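Local coordinates for protein erythromycin dehydratase (PDB 3EL6) that probably catalyses the dehydration of a beta-hydroxyacyl chain on its carrier protein during assembly of the erythromycin polyketide, at residues K249-W254 with D295-R300; E99-Q104 with Q149-T154; D231-T236 with V267-T272; D207-A212 with A271-A276. All blocks are in the same frame, centred on the assembly; numbering follows the deposited sequence.

How the contacts relate
From the N terminus, contact 2 comes first: it closes the loop from strand 97-103 round to strand 148-156 and is complete before the others open. The chain then starts contact 4 at 207-212, contact 3 at 231-236 and contact 1 at 249-254. Contact 3 nests inside contact 4, and the two end together on strand 266-273, sharing A271 and T272. Contact 1 begins inside both loops and closes only at 295-300, so it crosses each. Strand 251-259 pairs with strand 97-103 and joins contact 2 to contact 1, bringing the two halves of the double hotdog together; contacts 3 and 4 bind the helix and outlying strands of the second half.

Contact 1 (K249-W254 with D295-R300); sequences KLPFAW and DSLVVR
F252 and A253 both face V298 across two antiparallel strands of the double hotdog, and this two-to-one pairing makes a classic beta bulge. V298 O takes a nearly straight bond from F252 N at 2.8 Å and a weak one from A253 N, while V298 N returns a bond to A253 O. Around the bulge the F252 ring is sandwiched. R300 bends at chi2 and chi3, which lays CD over one face, 3.6 Å from the ring centroid, and carries CZ to 4.2 Å from the same F252 centroid as a cation-pi contact. The guanidinium is tilted 32° to the ring instead of lying flat on it. A253 CB sits over the opposite face of that ring. V298 CG1 touches F252 CE2 at 3.7 Å. On the other face of the sheet W254 and L297 lie side by side, both touching A234 of helix 227-235. Here L297 turns its CG anti to the backbone N (chi1 -153°), and this brings one methyl over to W254 on the partner strand. That methyl, CD2, rests over the W254 five-membered ring, 3.6 Å from its centroid, and is pressed tightly against P251 CB at 3.4 Å.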
loop_
_atom_site.group_PDB
_atom_site.type_symbol
_atom_site.label_atom_id
_atom_site.label_comp_id
_atom_site.label_asym_id
_atom_site.label_seq_id
_atom_site.Cartn_x
_atom_site.Cartn_y
_atom_site.Cartn_z
ATOM N N LYS A 249 -3.447 24.641 -25.430
ATOM C CA LYS A 249 -2.571 23.464 -25.510
ATOM C C LYS A 249 -3.211 22.224 -24.850
ATOM O O LYS A 249 -4.427 21.984 -24.992
ATOM C CB LYS A 249 -1.189 23.763 -24.895
ATOM C CG LYS A 249 -0.465 25.015 -25.465
ATOM C CD LYS A 249 -1.324 26.291 -25.312
ATOM C CE LYS A 249 -0.484 27.567 -25.072
ATOM N NZ LYS A 249 -0.084 27.777 -23.639
ATOM N N LEU A 250 -2.396 21.433 -24.143
ATOM C CA LEU A 250 -2.897 20.288 -23.379
ATOM C C LEU A 250 -3.101 20.715 -21.907
ATOM O O LEU A 250 -2.267 21.443 -21.367
ATOM C CB LEU A 250 -1.862 19.157 -23.441
ATOM C CG LEU A 250 -2.004 17.927 -24.356
ATOM C CD1 LEU A 250 -3.020 18.076 -25.467
ATOM C CD2 LEU A 250 -0.651 17.481 -24.885
ATOM N N PRO A 251 -4.194 20.266 -21.256
ATOM C CA PRO A 251 -4.366 20.664 -19.847
ATOM C C PRO A 251 -3.226 20.108 -19.029
ATOM O O PRO A 251 -2.760 19.004 -19.286
ATOM C CB PRO A 251 -5.662 19.977 -19.434
ATOM C CG PRO A 251 -6.383 19.672 -20.705
ATOM C CD PRO A 251 -5.326 19.471 -21.754
ATOM N N PHE A 252 -2.754 20.857 -18.053
ATOM C CA PHE A 252 -1.715 20.313 -17.205
ATOM C C PHE A 252 -2.011 20.418 -15.683
ATOM O O PHE A 252 -1.377 19.725 -14.899
ATOM C CB PHE A 252 -0.349 20.912 -17.567
ATOM C CG PHE A 252 0.059 22.010 -16.692
ATOM C CD1 PHE A 252 0.923 21.782 -15.637
ATOM C CD2 PHE A 252 -0.418 23.284 -16.901
ATOM C CE1 PHE A 252 1.289 22.807 -14.805
ATOM C CE2 PHE A 252 -0.043 24.322 -16.061
ATOM C CZ PHE A 252 0.792 24.065 -15.005
ATOM N N ALA A 253 -2.985 21.235 -15.277
ATOM C CA ALA A 253 -3.300 21.338 -13.854
ATOM C C ALA A 253 -4.790 21.462 -13.720
ATOM O O ALA A 253 -5.400 22.323 -14.399
ATOM C CB ALA A 253 -2.626 22.589 -13.248
ATOM N N TRP A 254 -5.391 20.610 -12.893
ATOM C CA TRP A 254 -6.807 20.690 -12.637
ATOM C C TRP A 254 -6.984 21.093 -11.182
ATOM O O TRP A 254 -6.429 20.445 -10.289
ATOM C CB TRP A 254 -7.444 19.320 -12.815
ATOM C CG TRP A 254 -7.465 18.788 -14.265
ATOM C CD1 TRP A 254 -6.393 18.385 -15.007
ATOM C CD2 TRP A 254 -8.633 18.522 -15.052
ATOM N NE1 TRP A 254 -6.835 17.900 -16.234
ATOM C CE2 TRP A 254 -8.201 17.973 -16.277
ATOM C CE3 TRP A 254 -9.983 18.673 -14.831
ATOM C CZ2 TRP A 254 -9.089 17.609 -17.293
ATOM C CZ3 TRP A 254 -10.890 18.296 -15.863
ATOM C CH2 TRP A 254 -10.422 17.779 -17.064
ATOM N N ASP A 295 -12.731 24.361 -10.635
ATOM C CA ASP A 295 -12.500 25.794 -10.380
ATOM C C ASP A 295 -11.596 26.420 -11.437
ATOM O O ASP A 295 -11.854 27.553 -11.909
ATOM C CB ASP A 295 -11.902 26.025 -8.988
ATOM C CG ASP A 295 -12.937 25.960 -7.882
ATOM O OD1 ASP A 295 -14.145 25.686 -8.133
ATOM O OD2 ASP A 295 -12.546 26.208 -6.703
ATOM N N SER A 296 -10.529 25.728 -11.821
ATOM C CA SER A 296 -9.759 26.106 -13.005
ATOM C C SER A 296 -9.015 24.944 -13.601
ATOM O O SER A 296 -8.427 24.125 -12.867
ATOM C CB SER A 296 -8.729 27.236 -12.759
ATOM O OG SER A 296 -8.043 26.996 -11.567
ATOM N N LEU A 297 -9.059 24.891 -14.936
ATOM C CA LEU A 297 -8.318 23.933 -15.710
ATOM C C LEU A 297 -7.299 24.793 -16.420
ATOM O O LEU A 297 -7.676 25.740 -17.144
ATOM C CB LEU A 297 -9.236 23.340 -16.788
ATOM C CG LEU A 297 -8.902 21.934 -17.270
ATOM C CD1 LEU A 297 -9.377 21.663 -18.690
ATOM C CD2 LEU A 297 -7.479 21.505 -17.012
ATOM N N VAL A 298 -6.026 24.482 -16.251
ATOM C CA VAL A 298 -4.953 25.317 -16.798
ATOM C C VAL A 298 -4.231 24.577 -17.886
ATOM O O VAL A 298 -3.896 23.381 -17.743
ATOM C CB VAL A 298 -3.913 25.661 -15.714
ATOM C CG1 VAL A 298 -2.883 26.644 -16.266
ATOM C CG2 VAL A 298 -4.592 26.218 -14.530
ATOM N N VAL A 299 -3.953 25.285 -18.976
ATOM C CA VAL A 299 -3.192 24.698 -20.067
ATOM C C VAL A 299 -1.798 25.321 -20.124
ATOM O O VAL A 299 -1.586 26.450 -19.713
ATOM C CB VAL A 299 -3.931 24.848 -21.416
ATOM C CG1 VAL A 299 -5.323 24.173 -21.357
ATOM C CG2 VAL A 299 -4.074 26.335 -21.753
ATOM N N ARG A 300 -0.831 24.552 -20.604
ATOM C CA ARG A 300 0.550 25.006 -20.641
ATOM C C ARG A 300 1.227 24.334 -21.803
ATOM O O ARG A 300 0.603 23.468 -22.414
ATOM C CB ARG A 300 1.240 24.623 -19.339
ATOM C CG ARG A 300 2.694 24.182 -19.450
ATOM C CD ARG A 300 2.967 23.156 -18.352
ATOM N NE ARG A 300 4.193 23.372 -17.572
ATOM C CZ ARG A 300 4.378 24.350 -16.681
ATOM N NH1 ARG A 300 5.528 24.421 -16.012
ATOM N NH2 ARG A 300 3.433 25.271 -16.469
#

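Contact 2 (E99-Q104 with Q149-T154); sequences EELVLQ and QHATGT
E100, V102 and Q104 bond to T154, T152 and H150 as the two strands run antiparallel, the axes of segments 100-103 and 149-154 approaching to 4.6 Å. The central pair is regular, V102 N giving to T152 O at 2.9 Å and T152 N to V102 O at 3.2 Å. At one end E99 and E100 both turn their N-H groups to T154 O through weak bonds, a classic beta bulge; at the other Q104 N meets H150 O at 2.6 Å. Between them G153, with no CB, lets E100 O come to 3.0 Å from its CA. The side chains divide by face. L101 CD1 and L103 CD2 both reach A151 CB, the latter at 4.0 Å; E100, V102, T152 and T154 take the opposite face, where T152 OG1 bonds to D132 of strand 129-137. At its end of the pair, Q104 bends at chi2 (93°) to carry its amide toward Q149, where NE2 comes 3.0 Å from Q149 OE1 with the amide planes 57° apart. The apolar face of L101, L103 and A151 lies on helix 79-93 through V83 and L82, consistent with a hotdog sheet wrapped round its central helix; strand 129-137 flanks 149-154, and strand 251-259 flanks 99-104.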
loop_
_atom_site.group_PDB
_atom_site.type_symbol
_atom_site.label_atom_id
_atom_site.label_comp_id
_atom_site.label_asym_id
_atom_site.label_seq_id
_atom_site.Cartn_x
_atom_site.Cartn_y
_atom_site.Cartn_z
ATOM N N GLU A 99 -8.646 18.404 -4.902
ATOM C CA GLU A 99 -8.297 19.775 -4.668
ATOM C C GLU A 99 -7.286 20.287 -5.682
ATOM O O GLU A 99 -7.386 21.404 -6.162
ATOM C CB GLU A 99 -7.736 19.944 -3.257
ATOM C CG GLU A 99 -7.289 21.343 -3.029
ATOM C CD GLU A 99 -7.088 21.593 -1.569
ATOM O OE1 GLU A 99 -8.111 21.740 -0.864
ATOM O OE2 GLU A 99 -5.900 21.646 -1.161
ATOM N N GLU A 100 -6.311 19.471 -6.040
ATOM C CA GLU A 100 -5.461 19.784 -7.201
ATOM C C GLU A 100 -4.923 18.499 -7.780
ATOM O O GLU A 100 -4.728 17.503 -7.044
ATOM C CB GLU A 100 -4.283 20.625 -6.690
ATOM C CG GLU A 100 -3.090 20.755 -7.607
ATOM C CD GLU A 100 -1.901 21.451 -6.918
ATOM O OE1 GLU A 100 -1.392 20.891 -5.911
ATOM O OE2 GLU A 100 -1.469 22.544 -7.391
ATOM N N LEU A 101 -4.733 18.484 -9.097
ATOM C CA LEU A 101 -3.912 17.417 -9.733
ATOM C C LEU A 101 -3.059 18.058 -10.775
ATOM O O LEU A 101 -3.577 18.777 -11.684
ATOM C CB LEU A 101 -4.812 16.317 -10.326
ATOM C CG LEU A 101 -3.973 15.096 -10.756
ATOM C CD1 LEU A 101 -3.542 14.306 -9.514
ATOM C CD2 LEU A 101 -4.807 14.255 -11.704
ATOM N N VAL A 102 -1.740 17.868 -10.645
ATOM C CA VAL A 102 -0.799 18.452 -11.583
ATOM C C VAL A 102 -0.220 17.310 -12.398
ATOM O O VAL A 102 0.288 16.311 -11.843
ATOM C CB VAL A 102 0.315 19.191 -10.839
ATOM C CG1 VAL A 102 1.314 19.769 -11.835
ATOM C CG2 VAL A 102 -0.308 20.290 -10.023
ATOM N N LEU A 103 -0.364 17.418 -13.703
ATOM C CA LEU A 103 0.066 16.385 -14.589
ATOM C C LEU A 103 1.496 16.640 -15.043
ATOM O O LEU A 103 1.830 17.709 -15.549
ATOM C CB LEU A 103 -0.906 16.340 -15.774
ATOM C CG LEU A 103 -2.367 16.088 -15.316
ATOM C CD1 LEU A 103 -3.392 16.542 -16.334
ATOM C CD2 LEU A 103 -2.609 14.622 -14.999
ATOM N N GLN A 104 2.346 15.653 -14.902
ATOM C CA GLN A 104 3.665 15.774 -15.465
ATOM C C GLN A 104 3.595 15.188 -16.872
ATOM O O GLN A 104 2.538 15.168 -17.526
ATOM C CB GLN A 104 4.686 15.067 -14.539
ATOM C CG GLN A 104 5.076 15.943 -13.296
ATOM C CD GLN A 104 4.235 15.723 -11.976
ATOM O OE1 GLN A 104 3.564 16.648 -11.494
ATOM N NE2 GLN A 104 4.332 14.528 -11.375
ATOM N N GLN A 149 6.860 8.754 -12.186
ATOM C CA GLN A 149 5.755 9.562 -11.652
ATOM C C GLN A 149 5.093 10.378 -12.759
ATOM O O GLN A 149 5.808 11.042 -13.517
ATOM C CB GLN A 149 6.232 10.526 -10.584
ATOM C CG GLN A 149 5.052 11.259 -9.965
ATOM C CD GLN A 149 5.436 12.062 -8.798
ATOM O OE1 GLN A 149 5.234 13.276 -8.771
ATOM N NE2 GLN A 149 5.962 11.400 -7.787
ATOM N N HIS A 150 3.764 10.313 -12.889
ATOM C CA HIS A 150 3.094 11.096 -13.945
ATOM C C HIS A 150 2.198 12.213 -13.410
ATOM O O HIS A 150 1.942 13.198 -14.132
ATOM C CB HIS A 150 2.295 10.202 -14.891
ATOM C CG HIS A 150 3.182 9.458 -15.840
ATOM N ND1 HIS A 150 3.572 9.980 -17.054
ATOM C CD2 HIS A 150 3.808 8.262 -15.717
ATOM C CE1 HIS A 150 4.407 9.131 -17.644
ATOM N NE2 HIS A 150 4.565 8.080 -16.854
ATOM N N ALA A 151 1.736 12.078 -12.161
ATOM C CA ALA A 151 0.877 13.139 -11.591
ATOM C C ALA A 151 0.995 13.132 -10.076
ATOM O O ALA A 151 1.299 12.100 -9.493
ATOM C CB ALA A 151 -0.558 12.917 -11.976
ATOM N N THR A 152 0.624 14.250 -9.465
ATOM C CA THR A 152 0.527 14.325 -8.025
ATOM C C THR A 152 -0.497 15.389 -7.675
ATOM O O THR A 152 -0.685 16.368 -8.423
ATOM C CB THR A 152 1.889 14.689 -7.375
ATOM O OG1 THR A 152 1.767 14.560 -5.951
ATOM C CG2 THR A 152 2.274 16.117 -7.707
ATOM N N GLY A 153 -1.182 15.206 -6.566
ATOM C CA GLY A 153 -2.203 16.183 -6.182
ATOM C C GLY A 153 -2.654 15.976 -4.751
ATOM O O GLY A 153 -1.939 15.339 -3.942
ATOM N N THR A 154 -3.853 16.467 -4.459
ATOM C CA THR A 154 -4.387 16.514 -3.110
ATOM C C THR A 154 -5.868 16.193 -3.158
ATOM O O THR A 154 -6.585 16.717 -4.031
ATOM C CB THR A 154 -4.165 17.959 -2.535
ATOM O OG1 THR A 154 -2.752 18.236 -2.498
ATOM C CG2 THR A 154 -4.785 18.115 -1.116
#

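Contact 3 (D231-T236 with V267-T272); sequences DAVAQT and VRVVAT. With SO4 (sulfate ion), chain B.
V233 of helix 227-235 and T236, three residues on, pack onto V267, V269 and A271 of strand 266-273, and with only 190 Å² buried the contact is small though wholly internal. Its close part is methyl against methyl: V233 CG2 meets V269 CG2 at 3.9 Å and V267 CG2 at 4.1 Å, the V233 and V267 side chains crossing at about a right angle. T236 presents a mixed surface. Its OG1 takes the position between backbone N and carbonyl carbon (chi1 64°), from which it donates back to V233 O at 2.8 Å. That bond satisfies the hydroxyl's donor in this buried place, 3.7 Å from A271 CB, and V233 O accepts from T236 N as well. Farther round the helix Q235 NE2 holds D231 OD2 at 3.0 Å, away from the strand. The other side of the strand is looser and more open to solvent. There R268 runs out extended and grips a sulfate end-on, NH1 to O2 at 2.9 Å and NH2 to O1 at 3.1 Å, both nearly straight. The ion probably came from the crystallisation liquor, and W169 adds a cation-pi partner to R268. The helix thus rests on the inner face of the second hotdog's curved sheet: A232 and T236 also touch strand 209-215, T236 reaches L281 of strand 278-284, and D231 and Q235 meet Y193 of strand 191-193.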
loop_
_atom_site.group_PDB
_atom_site.type_symbol
_atom_site.label_atom_id
_atom_site.label_comp_id
_atom_site.label_asym_id
_atom_site.label_seq_id
_atom_site.Cartn_x
_atom_site.Cartn_y
_atom_site.Cartn_z
ATOM N N ASP A 231 -12.324 14.243 -21.055
ATOM C CA ASP A 231 -11.425 14.930 -21.990
ATOM C C ASP A 231 -12.208 15.853 -22.936
ATOM O O ASP A 231 -11.738 16.922 -23.287
ATOM C CB ASP A 231 -10.643 13.944 -22.868
ATOM C CG ASP A 231 -9.717 14.639 -23.809
ATOM O OD1 ASP A 231 -8.608 14.989 -23.369
ATOM O OD2 ASP A 231 -10.083 14.883 -24.999
ATOM N N ALA A 232 -13.371 15.391 -23.382
ATOM C CA ALA A 232 -14.213 16.217 -24.287
ATOM C C ALA A 232 -14.780 17.468 -23.535
ATOM O O ALA A 232 -14.909 18.561 -24.089
ATOM C CB ALA A 232 -15.298 15.370 -24.877
ATOM N N VAL A 233 -15.062 17.341 -22.251
ATOM C CA VAL A 233 -15.344 18.549 -21.438
ATOM C C VAL A 233 -14.195 19.541 -21.451
ATOM O O VAL A 233 -14.411 20.734 -21.665
ATOM C CB VAL A 233 -15.662 18.167 -19.982
ATOM C CG1 VAL A 233 -15.681 19.381 -19.097
ATOM C CG2 VAL A 233 -16.980 17.423 -19.935
ATOM N N ALA A 234 -12.973 19.063 -21.236
ATOM C CA ALA A 234 -11.794 19.904 -21.348
ATOM C C ALA A 234 -11.587 20.438 -22.753
ATOM O O ALA A 234 -10.994 21.529 -22.960
ATOM C CB ALA A 234 -10.530 19.105 -20.874
ATOM N N GLN A 235 -12.048 19.681 -23.747
ATOM C CA GLN A 235 -11.950 20.197 -25.132
ATOM C C GLN A 235 -12.676 21.522 -25.339
ATOM O O GLN A 235 -12.346 22.234 -26.265
ATOM C CB GLN A 235 -12.426 19.181 -26.163
ATOM C CG GLN A 235 -11.493 17.994 -26.412
ATOM C CD GLN A 235 -12.174 17.028 -27.377
ATOM O OE1 GLN A 235 -12.811 17.482 -28.327
ATOM N NE2 GLN A 235 -12.127 15.708 -27.086
ATOM N N THR A 236 -13.629 21.852 -24.472
ATOM C CA THR A 236 -14.343 23.099 -24.668
ATOM C C THR A 236 -13.373 24.290 -24.601
ATOM O O THR A 236 -13.679 25.383 -25.122
ATOM C CB THR A 236 -15.499 23.282 -23.708
ATOM O OG1 THR A 236 -14.988 23.369 -22.372
ATOM C CG2 THR A 236 -16.503 22.070 -23.780
ATOM N N VAL A 267 -23.616 15.339 -21.107
ATOM C CA VAL A 267 -23.598 16.470 -20.180
ATOM C C VAL A 267 -23.660 17.779 -20.968
ATOM O O VAL A 267 -23.501 17.788 -22.191
ATOM C CB VAL A 267 -22.299 16.454 -19.307
ATOM C CG1 VAL A 267 -22.324 15.178 -18.379
ATOM C CG2 VAL A 267 -21.029 16.561 -20.203
ATOM N N ARG A 268 -23.925 18.886 -20.264
ATOM C CA ARG A 268 -23.773 20.214 -20.824
ATOM C C ARG A 268 -22.646 20.909 -20.054
ATOM O O ARG A 268 -22.501 20.703 -18.854
ATOM C CB ARG A 268 -25.078 20.998 -20.622
ATOM C CG ARG A 268 -26.303 20.365 -21.365
ATOM C CD ARG A 268 -27.685 20.984 -20.977
ATOM N NE ARG A 268 -28.646 20.557 -22.002
ATOM C CZ ARG A 268 -29.924 20.945 -22.092
ATOM N NH1 ARG A 268 -30.459 21.772 -21.204
ATOM N NH2 ARG A 268 -30.664 20.491 -23.097
ATOM N N VAL A 269 -21.876 21.712 -20.722
ATOM C CA VAL A 269 -20.688 22.318 -20.116
ATOM C C VAL A 269 -20.771 23.834 -20.319
ATOM O O VAL A 269 -21.059 24.318 -21.426
ATOM C CB VAL A 269 -19.464 21.829 -20.816
ATOM C CG1 VAL A 269 -18.182 22.435 -20.185
ATOM C CG2 VAL A 269 -19.440 20.287 -20.780
ATOM N N VAL A 270 -20.531 24.583 -19.251
ATOM C CA VAL A 270 -20.294 26.021 -19.397
ATOM C C VAL A 270 -18.842 26.286 -18.991
ATOM O O VAL A 270 -18.436 25.922 -17.844
ATOM C CB VAL A 270 -21.213 26.811 -18.459
ATOM C CG1 VAL A 270 -20.909 28.297 -18.629
ATOM C CG2 VAL A 270 -22.730 26.457 -18.729
ATOM N N ALA A 271 -18.042 26.821 -19.911
ATOM C CA ALA A 271 -16.638 27.105 -19.622
ATOM C C ALA A 271 -16.511 28.619 -19.523
ATOM O O ALA A 271 -16.937 29.346 -20.425
ATOM C CB ALA A 271 -15.742 26.589 -20.693
ATOM N N THR A 272 -15.940 29.095 -18.419
ATOM C CA THR A 272 -15.766 30.542 -18.211
ATOM C C THR A 272 -14.284 30.921 -17.963
ATOM O O THR A 272 -13.536 30.169 -17.333
ATOM C CB THR A 272 -16.735 31.034 -17.092
ATOM O OG1 THR A 272 -16.570 30.229 -15.925
ATOM C CG2 THR A 272 -18.155 30.777 -17.477
HETATM S S SO4 B . -34.127 22.095 -22.341
HETATM O O1 SO4 B . -33.492 21.580 -23.557
HETATM O O2 SO4 B . -33.166 22.841 -21.514
HETATM O O3 SO4 B . -35.241 22.976 -22.718
HETATM O O4 SO4 B . -34.665 20.967 -21.572
#

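Contact 4 (D207-A212 with A271-A276); sequences DDSVYA and ATPAGA
A271, P273 and V210 bury the most surface here, where strands 209-215 and 266-273 run antiparallel near the far end of the second hotdog of the double-hotdog fold. V210 and A271 form a hydrogen-bonded pair: V210 N gives to A271 O at 3.0 Å, and A271 N to V210 O at 2.8 Å with an N-H...O angle of 172°. Both bonds are close to straight, so the two backbones are held in register here, as they are again at A212 and V269. The side chains of the pair lie on the same face, V210 CB 4.3 Å from A271 CB, a modest apolar touch; M279 and L281 of strand 278-284 also press on A271, and V210 CG1 reaches T236 O. One residue before V210, S209 CA approaches A271 O at 3.4 Å as a CA-H...O contact, and S209 OG, beside its own backbone N (chi1 -66°), comes up against the T272 methyl CG2 at 3.6 Å. P273 then turns its ring toward D208. Its CG meets D208 CB at 3.5 Å and its CD lies 3.6 Å from D208 O. The D208 carboxylate looks back instead to R205, where OD1 makes a salt bridge within its own hairpin. Two residues beyond the V210-A271 pair, D208 and P273 would be the next to exchange bonds, but a proline has no N-H to offer D208 O. The chemistry therefore implies that pairing between these strands, which continues at A212-V269, stops at the P273 end and gives way to ring packing.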
loop_
_atom_site.group_PDB
_atom_site.type_symbol
_atom_site.label_atom_id
_atom_site.label_comp_id
_atom_site.label_asym_id
_atom_site.label_seq_id
_atom_site.Cartn_x
_atom_site.Cartn_y
_atom_site.Cartn_z
ATOM N N ASP A 207 -19.738 36.406 -25.169
ATOM C CA ASP A 207 -18.540 37.031 -24.601
ATOM C C ASP A 207 -17.396 36.022 -24.742
ATOM O O ASP A 207 -17.122 35.482 -25.838
ATOM C CB ASP A 207 -18.754 37.322 -23.105
ATOM C CG ASP A 207 -20.130 37.951 -22.808
ATOM O OD1 ASP A 207 -20.446 39.009 -23.429
ATOM O OD2 ASP A 207 -20.896 37.398 -21.956
ATOM N N ASP A 208 -16.721 35.767 -23.623
ATOM C CA ASP A 208 -15.674 34.771 -23.637
ATOM C C ASP A 208 -16.125 33.455 -22.961
ATOM O O ASP A 208 -15.297 32.596 -22.716
ATOM C CB ASP A 208 -14.376 35.318 -23.010
ATOM C CG ASP A 208 -13.606 36.253 -23.970
ATOM O OD1 ASP A 208 -13.736 36.089 -25.220
ATOM O OD2 ASP A 208 -12.871 37.142 -23.479
ATOM N N SER A 209 -17.415 33.316 -22.673
ATOM C CA SER A 209 -17.974 32.035 -22.173
ATOM C C SER A 209 -18.376 31.095 -23.319
ATOM O O SER A 209 -18.868 31.558 -24.354
ATOM C CB SER A 209 -19.195 32.311 -21.332
ATOM O OG SER A 209 -18.790 33.020 -20.162
ATOM N N VAL A 210 -18.193 29.790 -23.116
ATOM C CA VAL A 210 -18.474 28.782 -24.128
ATOM C C VAL A 210 -19.455 27.814 -23.515
ATOM O O VAL A 210 -19.290 27.438 -22.346
ATOM C CB VAL A 210 -17.164 28.032 -24.488
ATOM C CG1 VAL A 210 -17.460 26.779 -25.336
ATOM C CG2 VAL A 210 -16.164 28.971 -25.176
ATOM N N TYR A 211 -20.496 27.402 -24.260
ATOM C CA TYR A 211 -21.503 26.492 -23.774
ATOM C C TYR A 211 -21.380 25.288 -24.724
ATOM O O TYR A 211 -21.229 25.511 -25.941
ATOM C CB TYR A 211 -22.890 27.115 -23.935
ATOM C CG TYR A 211 -22.972 28.400 -23.152
ATOM C CD1 TYR A 211 -23.512 28.416 -21.879
ATOM C CD2 TYR A 211 -22.382 29.549 -23.653
ATOM C CE1 TYR A 211 -23.520 29.612 -21.120
ATOM C CE2 TYR A 211 -22.375 30.744 -22.901
ATOM C CZ TYR A 211 -22.942 30.756 -21.666
ATOM O OH TYR A 211 -22.909 31.941 -20.953
ATOM N N ALA A 212 -21.443 24.049 -24.235
ATOM C CA ALA A 212 -21.292 22.938 -25.230
ATOM C C ALA A 212 -22.147 21.771 -24.768
ATOM O O ALA A 212 -22.377 21.615 -23.587
ATOM C CB ALA A 212 -19.815 22.517 -25.371
ATOM N N ALA A 271 -18.042 26.821 -19.911
ATOM C CA ALA A 271 -16.638 27.105 -19.622
ATOM C C ALA A 271 -16.511 28.619 -19.523
ATOM O O ALA A 271 -16.937 29.346 -20.425
ATOM C CB ALA A 271 -15.742 26.589 -20.693
ATOM N N THR A 272 -15.940 29.095 -18.419
ATOM C CA THR A 272 -15.766 30.542 -18.211
ATOM C C THR A 272 -14.284 30.921 -17.963
ATOM O O THR A 272 -13.536 30.169 -17.333
ATOM C CB THR A 272 -16.735 31.034 -17.092
ATOM O OG1 THR A 272 -16.570 30.229 -15.925
ATOM C CG2 THR A 272 -18.155 30.777 -17.477
ATOM N N PRO A 273 -13.834 32.081 -18.475
ATOM C CA PRO A 273 -12.421 32.483 -18.309
ATOM C C PRO A 273 -12.023 32.504 -16.811
ATOM O O PRO A 273 -12.847 32.821 -15.948
ATOM C CB PRO A 273 -12.398 33.926 -18.887
ATOM C CG PRO A 273 -13.515 33.948 -19.865
ATOM C CD PRO A 273 -14.612 33.121 -19.191
ATOM N N ALA A 274 -10.806 32.085 -16.511
ATOM C CA ALA A 274 -10.363 32.031 -15.099
ATOM C C ALA A 274 -8.896 32.413 -14.961
ATOM O O ALA A 274 -8.110 31.736 -14.306
ATOM C CB ALA A 274 -10.619 30.671 -14.487
ATOM N N GLY A 275 -8.514 33.505 -15.586
ATOM C CA GLY A 275 -7.158 33.961 -15.407
ATOM C C GLY A 275 -6.357 33.449 -16.562
ATOM O O GLY A 275 -6.917 32.851 -17.488
ATOM N N ALA A 276 -5.042 33.657 -16.519
ATOM C CA ALA A 276 -4.235 33.341 -17.684
ATOM C C ALA A 276 -4.133 31.831 -17.940
ATOM O O ALA A 276 -3.805 31.032 -17.052
ATOM C CB ALA A 276 -2.827 34.011 -17.588
#